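Local structure of zinc uptake regulation protein (Escherichia coli, 4MTE) at residues Phe75-Glu80 with His96-Phe101. The protein represses the zinc-uptake genes znuACB by binding their operator DNA with zinc as its cofactor. Residues are numbered along the deposited sequence; the frame is centred on the assembly and turned at random.
Sequences FVHKVE and HTSAMF. With ZN (zinc ion), chain N; nucleotides of chain F.
His77, on strand 76-79 at the edge of the winged-helix domain's sheet, faces His96 and Met100 of a segment running into strand 99-103, in a separate sheet of the dimerisation domain; with His77 CA 9.5 Å from Met100 CA, the backbones are too far apart to pair and are joined through side chains and a zinc ion. The imidazoles approach from opposite directions, and His77 NE2 and His96 NE2 each lie 2.0 Å from the metal. His77 NE2 and His96 NE2 sit 3.2 Å apart as neighbouring ligands, not as a hydrogen-bonded pair. The rings meet rim to rim, with their planes nearly perpendicular at 85°. CG of His96 stands between its backbone N and carbonyl carbon (chi1 56°), and this rotation lets the end of the ring reach the ion. Met100, its chain bent at chi2 (-69°), brings its methyl obliquely against the His77 ring, CE 3.4 Å from His77 CD2. Ser98 OG lies above one face of that ring, offset toward its rim, 4.3 Å from His77 NE2. Cys88 and Glu111 complete the site. On the other side of the strand, Lys78 NZ donates a hydrogen bond of 2.7 Å to phosphate oxygen OP1 of DA21 of chain F. Since the metal ties a DNA-contacting strand to the dimerisation domain, its binding probably fixes the relative placement of the two domains, consistent with zinc-dependent repression.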
loop_
_atom_site.group_PDB
_atom_site.type_symbol
_atom_site.label_atom_id
_atom_site.label_comp_id
_atom_site.label_asym_id
_atom_site.label_seq_id
_atom_site.Cartn_x
_atom_site.Cartn_y
_atom_site.Cartn_z
ATOM N N PHE D 75 5.302 23.038 -22.814
ATOM C CA PHE D 75 6.419 23.526 -22.009
ATOM C C PHE D 75 6.996 22.417 -21.139
ATOM O O PHE D 75 8.156 22.477 -20.729
ATOM C CB PHE D 75 5.959 24.686 -21.125
ATOM C CG PHE D 75 5.328 25.811 -21.890
ATOM C CD1 PHE D 75 5.785 26.145 -23.152
ATOM C CD2 PHE D 75 4.271 26.525 -21.357
ATOM C CE1 PHE D 75 5.207 27.171 -23.863
ATOM C CE2 PHE D 75 3.688 27.553 -22.068
ATOM C CZ PHE D 75 4.160 27.875 -23.322
ATOM N N VAL D 76 6.179 21.403 -20.869
ATOM C CA VAL D 76 6.555 20.309 -19.980
ATOM C C VAL D 76 6.346 18.967 -20.672
ATOM O O VAL D 76 5.487 18.835 -21.543
ATOM C CB VAL D 76 5.722 20.359 -18.671
ATOM C CG1 VAL D 76 6.019 19.161 -17.768
ATOM C CG2 VAL D 76 5.982 21.666 -17.928
ATOM N N HIS D 77 7.166 17.990 -20.294
ATOM C CA HIS D 77 6.980 16.608 -20.711
ATOM C C HIS D 77 6.727 15.748 -19.487
ATOM O O HIS D 77 7.282 15.995 -18.408
ATOM C CB HIS D 77 8.214 16.079 -21.437
ATOM C CG HIS D 77 8.504 16.780 -22.726
ATOM N ND1 HIS D 77 7.649 16.743 -23.803
ATOM C CD2 HIS D 77 9.564 17.530 -23.109
ATOM C CE1 HIS D 77 8.165 17.447 -24.796
ATOM N NE2 HIS D 77 9.325 17.935 -24.400
ATOM N N LYS D 78 5.886 14.738 -19.667
ATOM C CA LYS D 78 5.672 13.722 -18.656
ATOM C C LYS D 78 6.652 12.585 -18.902
ATOM O O LYS D 78 6.771 12.090 -20.024
ATOM C CB LYS D 78 4.241 13.194 -18.732
ATOM C CG LYS D 78 3.912 12.153 -17.679
ATOM C CD LYS D 78 2.508 11.610 -17.864
ATOM C CE LYS D 78 2.128 10.649 -16.752
ATOM N NZ LYS D 78 2.033 11.341 -15.440
ATOM N N VAL D 79 7.354 12.177 -17.850
ATOM C CA VAL D 79 8.236 11.019 -17.914
ATOM C C VAL D 79 7.437 9.788 -17.483
ATOM O O VAL D 79 7.131 9.621 -16.303
ATOM C CB VAL D 79 9.470 11.198 -17.001
ATOM C CG1 VAL D 79 10.502 10.112 -17.278
ATOM C CG2 VAL D 79 10.077 12.591 -17.184
ATOM N N GLU D 80 7.111 8.931 -18.450
ATOM C CA GLU D 80 6.147 7.846 -18.259
ATOM C C GLU D 80 6.694 6.629 -17.511
ATOM O O GLU D 80 5.935 5.917 -16.854
ATOM C CB GLU D 80 5.619 7.383 -19.618
ATOM C CG GLU D 80 4.951 8.472 -20.447
ATOM C CD GLU D 80 3.561 8.825 -19.953
ATOM O OE1 GLU D 80 3.154 8.325 -18.884
ATOM O OE2 GLU D 80 2.873 9.605 -20.644
ATOM N N HIS D 96 8.525 19.111 -31.339
ATOM C CA HIS D 96 9.623 18.189 -31.580
ATOM C C HIS D 96 9.339 16.780 -31.081
ATOM O O HIS D 96 8.380 16.548 -30.343
ATOM C CB HIS D 96 10.861 18.712 -30.853
ATOM C CG HIS D 96 10.644 18.915 -29.385
ATOM N ND1 HIS D 96 9.918 19.972 -28.880
ATOM C CD2 HIS D 96 11.039 18.186 -28.315
ATOM C CE1 HIS D 96 9.884 19.891 -27.562
ATOM N NE2 HIS D 96 10.556 18.816 -27.194
ATOM N N THR D 97 10.189 15.849 -31.504
ATOM C CA THR D 97 10.277 14.532 -30.891
ATOM C C THR D 97 11.502 14.562 -29.992
ATOM O O THR D 97 12.440 15.319 -30.248
ATOM C CB THR D 97 10.440 13.411 -31.938
ATOM O OG1 THR D 97 10.475 12.140 -31.276
ATOM C CG2 THR D 97 11.724 13.596 -32.751
ATOM N N SER D 98 11.504 13.744 -28.945
ATOM C CA SER D 98 12.618 13.747 -28.008
ATOM C C SER D 98 12.801 12.411 -27.312
ATOM O O SER D 98 11.857 11.636 -27.159
ATOM C CB SER D 98 12.415 14.831 -26.955
ATOM O OG SER D 98 11.323 14.523 -26.107
ATOM N N ALA D 99 14.036 12.162 -26.889
ATOM C CA ALA D 99 14.366 11.002 -26.080
ATOM C C ALA D 99 14.912 11.493 -24.746
ATOM O O ALA D 99 15.823 12.321 -24.707
ATOM C CB ALA D 99 15.389 10.131 -26.794
ATOM N N MET D 100 14.340 10.992 -23.657
ATOM C CA MET D 100 14.760 11.382 -22.318
ATOM C C MET D 100 15.816 10.419 -21.807
ATOM O O MET D 100 15.606 9.206 -21.803
ATOM C CB MET D 100 13.563 11.381 -21.367
ATOM C CG MET D 100 12.484 12.373 -21.748
ATOM S SD MET D 100 13.006 14.078 -21.513
ATOM C CE MET D 100 11.657 14.952 -22.300
ATOM N N PHE D 101 16.954 10.961 -21.386
ATOM C CA PHE D 101 17.989 10.153 -20.755
ATOM C C PHE D 101 17.966 10.401 -19.259
ATOM O O PHE D 101 18.131 11.535 -18.810
ATOM C CB PHE D 101 19.356 10.461 -21.360
ATOM C CG PHE D 101 19.501 9.973 -22.769
ATOM C CD1 PHE D 101 20.134 8.772 -23.038
ATOM C CD2 PHE D 101 18.976 10.698 -23.824
ATOM C CE1 PHE D 101 20.258 8.315 -24.335
ATOM C CE2 PHE D 101 19.096 10.243 -25.121
ATOM C CZ PHE D 101 19.737 9.052 -25.376
HETATM ZN ZN ZN N . 10.892 18.911 -25.211
ATOM P P DA F 21 0.732 10.679 -11.822
ATOM O OP1 DA F 21 0.984 10.217 -13.203
ATOM O OP2 DA F 21 1.449 11.853 -11.280
ATOM O "O5'" DA F 21 -0.830 10.960 -11.688
ATOM C "C5'" DA F 21 -1.716 9.936 -12.094
ATOM C "C4'" DA F 21 -3.159 10.326 -11.838
ATOM O "O4'" DA F 21 -3.391 10.428 -10.414
ATOM C "C3'" DA F 21 -3.598 11.669 -12.416
ATOM O "O3'" DA F 21 -4.445 11.398 -13.521
ATOM C "C2'" DA F 21 -4.309 12.388 -11.262
ATOM C "C1'" DA F 21 -4.509 11.270 -10.247
ATOM N N9 DA F 21 -4.578 11.675 -8.847
ATOM C C8 DA F 21 -3.566 12.128 -8.045
ATOM N N7 DA F 21 -3.948 12.401 -6.816
ATOM C C5 DA F 21 -5.300 12.099 -6.817
ATOM C C6 DA F 21 -6.299 12.165 -5.826
ATOM N N6 DA F 21 -6.096 12.572 -4.567
ATOM N N1 DA F 21 -7.539 11.787 -6.183
ATOM C C2 DA F 21 -7.773 11.374 -7.431
ATOM N N3 DA F 21 -6.922 11.267 -8.443
ATOM C C4 DA F 21 -5.698 11.650 -8.062
#